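D-ribulose-5-phosphate 3-epimerase, putative (Plasmodium falciparum, PDB 1TQX) probably catalyses the interconversion of D-ribulose 5-phosphate and D-xylulose 5-phosphate, using one bound divalent metal cation per subunit. Local coordinates at residues A[22-34]-A[204-218]. Sequence-based numbering, arbitrary orientation.
Sequences EETQRMESLGAEW and IFNAEDPKYVIDTMR
Met27 and Phe205 form the apolar centre of this contact. A bend at chi2 of Met27 brings its sulfur obliquely to the ring, 35° off the ring normal. SD lies 4.5 Å from the centroid of Phe205, a Met-aromatic contact, while CG of Met27 approaches CZ of Phe205 to 3.6 Å. The same sulfur also touches Ile204 CG2 at 3.8 Å. Two polar groups reach the ring edge, Glu23 OE1 and Arg26 NH1, and they are salt-bridged to each other at 2.9 Å. This bond lies nearly in the guanidinium plane and uses the syn lone pair of OE1, which should help fix the rotation of the Arg26 end group. The guanidinium plane stands 81° from that of the ring, with Pro210 CG at its edge and Met27 CE, placed there by a further turn at chi3, over one face. Farther along, Leu30 sets CD1 against Pro210 CB at 3.6 Å and CB near Ile214 CD1.

Helix 20-29 closes in a Schellman motif: Gly31 has positive phi, Ala32 N bonds to Met27 O and Gly31 N to Glu28 O. Leu30 O accepts from Lys211 NZ, which comes from above the carbonyl plane at 3.2 Å. A water donates to Leu30 O and accepts from Arg218 NH2. Arg218 NH1 bridges to Glu33 OE1 at 3.2 Å, a bent bond (136°), with the Glu33 carboxylate and Arg218 guanidinium planes steeply inclined; the other Glu33 oxygen accepts from Ile8 N.

In this TIM barrel the contact joins the first and last outer helices, 20-29 and 210-223, and also takes in short helix 202-205, whose Phe205 side chain lies close to Gly201, predicted to bind substrate. Met27 and Ala32 rest on Pro10 of strand 7-10, and Met217 packs on strand 197-200 and helix 184-193.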
loop_
_atom_site.group_PDB
_atom_site.type_symbol
_atom_site.label_atom_id
_atom_site.label_comp_id
_atom_site.label_asym_id
_atom_site.label_seq_id
_atom_site.Cartn_x
_atom_site.Cartn_y
_atom_site.Cartn_z
ATOM N N GLU A 22 18.002 -8.180 -3.236
ATOM C CA GLU A 22 18.800 -8.085 -2.013
ATOM C C GLU A 22 18.100 -7.260 -0.931
ATOM O O GLU A 22 18.073 -7.648 0.239
ATOM C CB GLU A 22 20.182 -7.482 -2.320
ATOM C CG GLU A 22 21.150 -7.519 -1.135
ATOM C CD GLU A 22 22.583 -7.154 -1.519
ATOM O OE1 GLU A 22 23.514 -7.877 -1.099
ATOM O OE2 GLU A 22 22.779 -6.149 -2.233
ATOM N N GLU A 23 17.533 -6.125 -1.333
ATOM C CA GLU A 23 16.834 -5.249 -0.408
ATOM C C GLU A 23 15.591 -5.906 0.187
ATOM O O GLU A 23 15.291 -5.725 1.373
ATOM C CB GLU A 23 16.445 -3.947 -1.120
ATOM C CG GLU A 23 17.649 -3.105 -1.533
ATOM C CD GLU A 23 18.164 -2.232 -0.399
ATOM O OE1 GLU A 23 18.206 -2.704 0.757
ATOM O OE2 GLU A 23 18.533 -1.074 -0.667
ATOM N N THR A 24 14.871 -6.666 -0.632
ATOM C CA THR A 24 13.658 -7.335 -0.170
ATOM C C THR A 24 13.987 -8.482 0.781
ATOM O O THR A 24 13.281 -8.700 1.773
ATOM C CB THR A 24 12.831 -7.881 -1.353
ATOM O OG1 THR A 24 12.512 -6.810 -2.251
ATOM C CG2 THR A 24 11.530 -8.497 -0.850
ATOM N N GLN A 25 15.053 -9.215 0.472
ATOM C CA GLN A 25 15.483 -10.322 1.320
ATOM C C GLN A 25 15.888 -9.739 2.673
ATOM O O GLN A 25 15.618 -10.326 3.719
ATOM C CB GLN A 25 16.662 -11.063 0.671
ATOM C CG GLN A 25 16.288 -11.755 -0.646
ATOM C CD GLN A 25 17.470 -12.393 -1.352
ATOM O OE1 GLN A 25 18.570 -11.843 -1.363
ATOM N NE2 GLN A 25 17.242 -13.551 -1.969
ATOM N N ARG A 26 16.526 -8.575 2.640
ATOM C CA ARG A 26 16.952 -7.897 3.856
ATOM C C ARG A 26 15.722 -7.531 4.694
ATOM O O ARG A 26 15.670 -7.808 5.892
ATOM C CB ARG A 26 17.752 -6.646 3.482
ATOM C CG ARG A 26 18.292 -5.836 4.644
ATOM C CD ARG A 26 18.870 -4.526 4.110
ATOM N NE ARG A 26 18.735 -3.441 5.073
ATOM C CZ ARG A 26 18.562 -2.170 4.736
ATOM N NH1 ARG A 26 18.502 -1.826 3.454
ATOM N NH2 ARG A 26 18.450 -1.242 5.680
ATOM N N MET A 27 14.723 -6.915 4.067
ATOM C CA MET A 27 13.508 -6.543 4.788
ATOM C C MET A 27 12.854 -7.797 5.370
ATOM O O MET A 27 12.329 -7.787 6.488
ATOM C CB MET A 27 12.528 -5.826 3.850
ATOM C CG MET A 27 12.983 -4.420 3.429
ATOM S SD MET A 27 13.218 -3.327 4.866
ATOM C CE MET A 27 15.009 -3.262 4.950
ATOM N N GLU A 28 12.894 -8.876 4.601
ATOM C CA GLU A 28 12.323 -10.147 5.023
ATOM C C GLU A 28 13.059 -10.649 6.268
ATOM O O GLU A 28 12.436 -11.065 7.242
ATOM C CB GLU A 28 12.447 -11.160 3.877
ATOM C CG GLU A 28 11.661 -12.448 4.046
ATOM C CD GLU A 28 11.602 -13.248 2.751
ATOM O OE1 GLU A 28 12.677 -13.607 2.218
ATOM O OE2 GLU A 28 10.483 -13.511 2.268
ATOM N N SER A 29 14.388 -10.588 6.238
ATOM C CA SER A 29 15.192 -11.050 7.363
ATOM C C SER A 29 14.987 -10.203 8.618
ATOM O O SER A 29 15.211 -10.679 9.735
ATOM C CB SER A 29 16.679 -11.058 6.992
ATOM O OG SER A 29 17.200 -9.741 6.948
ATOM N N LEU A 30 14.559 -8.954 8.437
ATOM C CA LEU A 30 14.330 -8.060 9.569
ATOM C C LEU A 30 12.946 -8.244 10.177
ATOM O O LEU A 30 12.645 -7.673 11.220
ATOM C CB LEU A 30 14.511 -6.597 9.147
ATOM C CG LEU A 30 15.901 -6.200 8.638
ATOM C CD1 LEU A 30 15.913 -4.717 8.299
ATOM C CD2 LEU A 30 16.957 -6.525 9.695
ATOM N N GLY A 31 12.097 -9.024 9.517
ATOM C CA GLY A 31 10.770 -9.262 10.052
ATOM C C GLY A 31 9.618 -8.526 9.398
ATOM O O GLY A 31 8.484 -8.622 9.867
ATOM N N ALA A 32 9.879 -7.786 8.326
ATOM C CA ALA A 32 8.793 -7.079 7.652
ATOM C C ALA A 32 7.839 -8.137 7.100
ATOM O O ALA A 32 8.273 -9.093 6.460
ATOM C CB ALA A 32 9.346 -6.207 6.514
ATOM N N GLU A 33 6.545 -7.972 7.362
ATOM C CA GLU A 33 5.539 -8.928 6.900
ATOM C C GLU A 33 5.224 -8.794 5.408
ATOM O O GLU A 33 5.024 -9.791 4.712
ATOM C CB GLU A 33 4.236 -8.756 7.697
ATOM C CG GLU A 33 4.337 -9.048 9.205
ATOM C CD GLU A 33 4.827 -7.859 10.033
ATOM O OE1 GLU A 33 4.908 -8.004 11.270
ATOM O OE2 GLU A 33 5.127 -6.784 9.464
ATOM N N TRP A 34 5.179 -7.555 4.930
ATOM C CA TRP A 34 4.861 -7.257 3.536
ATOM C C TRP A 34 5.990 -6.474 2.872
ATOM O O TRP A 34 6.815 -5.863 3.555
ATOM C CB TRP A 34 3.610 -6.370 3.464
ATOM C CG TRP A 34 2.285 -7.006 3.801
ATOM C CD1 TRP A 34 2.066 -8.153 4.507
ATOM C CD2 TRP A 34 0.993 -6.489 3.468
ATOM N NE1 TRP A 34 0.713 -8.382 4.632
ATOM C CE2 TRP A 34 0.035 -7.371 4.005
ATOM C CE3 TRP A 34 0.554 -5.351 2.770
ATOM C CZ2 TRP A 34 -1.338 -7.161 3.863
ATOM C CZ3 TRP A 34 -0.814 -5.140 2.627
ATOM C CH2 TRP A 34 -1.744 -6.044 3.174
ATOM N N ILE A 204 12.685 3.840 6.672
ATOM C CA ILE A 204 13.217 2.507 6.912
ATOM C C ILE A 204 14.520 2.280 6.141
ATOM O O ILE A 204 15.532 1.892 6.726
ATOM C CB ILE A 204 12.184 1.415 6.533
ATOM C CG1 ILE A 204 11.038 1.422 7.551
ATOM C CG2 ILE A 204 12.848 0.045 6.504
ATOM C CD1 ILE A 204 9.919 0.426 7.247
ATOM N N PHE A 205 14.507 2.542 4.835
ATOM C CA PHE A 205 15.705 2.323 4.028
ATOM C C PHE A 205 16.859 3.296 4.280
ATOM O O PHE A 205 17.988 3.032 3.867
ATOM C CB PHE A 205 15.345 2.293 2.536
ATOM C CG PHE A 205 14.612 1.043 2.127
ATOM C CD1 PHE A 205 13.233 1.046 1.957
ATOM C CD2 PHE A 205 15.305 -0.163 1.977
ATOM C CE1 PHE A 205 12.544 -0.140 1.647
ATOM C CE2 PHE A 205 14.627 -1.350 1.671
ATOM C CZ PHE A 205 13.245 -1.337 1.507
ATOM N N ASN A 206 16.585 4.411 4.950
ATOM C CA ASN A 206 17.643 5.369 5.261
ATOM C C ASN A 206 17.854 5.430 6.770
ATOM O O ASN A 206 18.536 6.317 7.277
ATOM C CB ASN A 206 17.295 6.763 4.728
ATOM C CG ASN A 206 17.241 6.809 3.211
ATOM O OD1 ASN A 206 18.184 6.395 2.531
ATOM N ND2 ASN A 206 16.139 7.319 2.674
ATOM N N ALA A 207 17.272 4.472 7.482
ATOM C CA ALA A 207 17.390 4.423 8.933
ATOM C C ALA A 207 18.777 3.986 9.382
ATOM O O ALA A 207 19.489 3.277 8.661
ATOM C CB ALA A 207 16.348 3.479 9.511
ATOM N N GLU A 208 19.149 4.416 10.583
ATOM C CA GLU A 208 20.433 4.058 11.161
ATOM C C GLU A 208 20.296 2.621 11.686
ATOM O O GLU A 208 21.251 1.848 11.680
ATOM C CB GLU A 208 20.764 5.025 12.302
ATOM C CG GLU A 208 22.238 5.358 12.442
ATOM C CD GLU A 208 22.797 6.062 11.223
ATOM O OE1 GLU A 208 22.313 7.161 10.883
ATOM O OE2 GLU A 208 23.725 5.511 10.605
ATOM N N ASP A 209 19.093 2.274 12.132
ATOM C CA ASP A 209 18.814 0.939 12.648
ATOM C C ASP A 209 17.434 0.523 12.122
ATOM O O ASP A 209 16.423 0.697 12.799
ATOM C CB ASP A 209 18.802 0.958 14.182
ATOM C CG ASP A 209 18.697 -0.431 14.784
ATOM O OD1 ASP A 209 18.241 -1.357 14.074
ATOM O OD2 ASP A 209 19.053 -0.595 15.971
ATOM N N PRO A 210 17.382 -0.035 10.900
ATOM C CA PRO A 210 16.137 -0.478 10.256
ATOM C C PRO A 210 15.214 -1.341 11.118
ATOM O O PRO A 210 14.007 -1.094 11.188
ATOM C CB PRO A 210 16.635 -1.236 9.022
ATOM C CG PRO A 210 17.924 -0.547 8.695
ATOM C CD PRO A 210 18.550 -0.354 10.061
ATOM N N LYS A 211 15.772 -2.354 11.771
ATOM C CA LYS A 211 14.956 -3.237 12.592
ATOM C C LYS A 211 14.323 -2.482 13.753
ATOM O O LYS A 211 13.173 -2.747 14.120
ATOM C CB LYS A 211 15.785 -4.413 13.113
ATOM C CG LYS A 211 14.942 -5.458 13.823
ATOM C CD LYS A 211 15.708 -6.741 14.060
ATOM C CE LYS A 211 14.867 -7.721 14.863
ATOM N NZ LYS A 211 13.536 -7.943 14.244
ATOM N N TYR A 212 15.070 -1.544 14.329
ATOM C CA TYR A 212 14.552 -0.737 15.434
ATOM C C TYR A 212 13.320 0.035 14.971
ATOM O O TYR A 212 12.304 0.058 15.657
ATOM C CB TYR A 212 15.615 0.257 15.923
ATOM C CG TYR A 212 15.053 1.398 16.747
ATOM C CD1 TYR A 212 14.589 1.192 18.043
ATOM C CD2 TYR A 212 14.968 2.682 16.216
ATOM C CE1 TYR A 212 14.044 2.246 18.794
ATOM C CE2 TYR A 212 14.432 3.737 16.951
ATOM C CZ TYR A 212 13.970 3.514 18.238
ATOM O OH TYR A 212 13.424 4.561 18.946
ATOM N N VAL A 213 13.423 0.678 13.811
ATOM C CA VAL A 213 12.306 1.452 13.279
ATOM C C VAL A 213 11.089 0.567 13.003
ATOM O O VAL A 213 9.965 0.907 13.381
ATOM C CB VAL A 213 12.699 2.193 11.980
ATOM C CG1 VAL A 213 11.476 2.891 11.392
ATOM C CG2 VAL A 213 13.799 3.213 12.274
ATOM N N ILE A 214 11.314 -0.565 12.345
ATOM C CA ILE A 214 10.234 -1.496 12.034
ATOM C C ILE A 214 9.525 -1.998 13.295
ATOM O O ILE A 214 8.298 -1.954 13.377
ATOM C CB ILE A 214 10.772 -2.713 11.226
ATOM C CG1 ILE A 214 11.196 -2.249 9.825
ATOM C CG2 ILE A 214 9.707 -3.811 11.133
ATOM C CD1 ILE A 214 11.851 -3.335 8.988
ATOM N N ASP A 215 10.291 -2.473 14.278
ATOM C CA ASP A 215 9.687 -2.975 15.514
ATOM C C ASP A 215 8.945 -1.877 16.274
ATOM O O ASP A 215 7.842 -2.096 16.785
ATOM C CB ASP A 215 10.752 -3.588 16.438
ATOM C CG ASP A 215 11.428 -4.806 15.831
ATOM O OD1 ASP A 215 10.861 -5.398 14.889
ATOM O OD2 ASP A 215 12.520 -5.183 16.302
ATOM N N THR A 216 9.557 -0.700 16.358
ATOM C CA THR A 216 8.938 0.415 17.065
ATOM C C THR A 216 7.595 0.732 16.427
ATOM O O THR A 216 6.599 0.944 17.124
ATOM C CB THR A 216 9.828 1.675 17.016
ATOM O OG1 THR A 216 11.058 1.416 17.704
ATOM C CG2 THR A 216 9.125 2.857 17.665
ATOM N N MET A 217 7.571 0.764 15.097
ATOM C CA MET A 217 6.343 1.051 14.365
ATOM C C MET A 217 5.272 -0.005 14.634
ATOM O O MET A 217 4.117 0.323 14.892
ATOM C CB MET A 217 6.609 1.099 12.851
ATOM C CG MET A 217 7.454 2.274 12.353
ATOM S SD MET A 217 7.743 2.142 10.553
ATOM C CE MET A 217 8.148 3.840 10.122
ATOM N N ARG A 218 5.653 -1.275 14.571
ATOM C CA ARG A 218 4.681 -2.342 14.775
ATOM C C ARG A 218 4.065 -2.300 16.166
ATOM O O ARG A 218 2.848 -2.406 16.312
ATOM C CB ARG A 218 5.323 -3.712 14.524
ATOM C CG ARG A 218 4.341 -4.886 14.530
ATOM C CD ARG A 218 5.020 -6.137 13.977
ATOM N NE ARG A 218 6.358 -6.252 14.542
ATOM C CZ ARG A 218 7.468 -6.432 13.835
ATOM N NH1 ARG A 218 7.422 -6.529 12.511
ATOM N NH2 ARG A 218 8.633 -6.489 14.461
HETATM O O HOH W 1 10.703 -7.177 12.893
#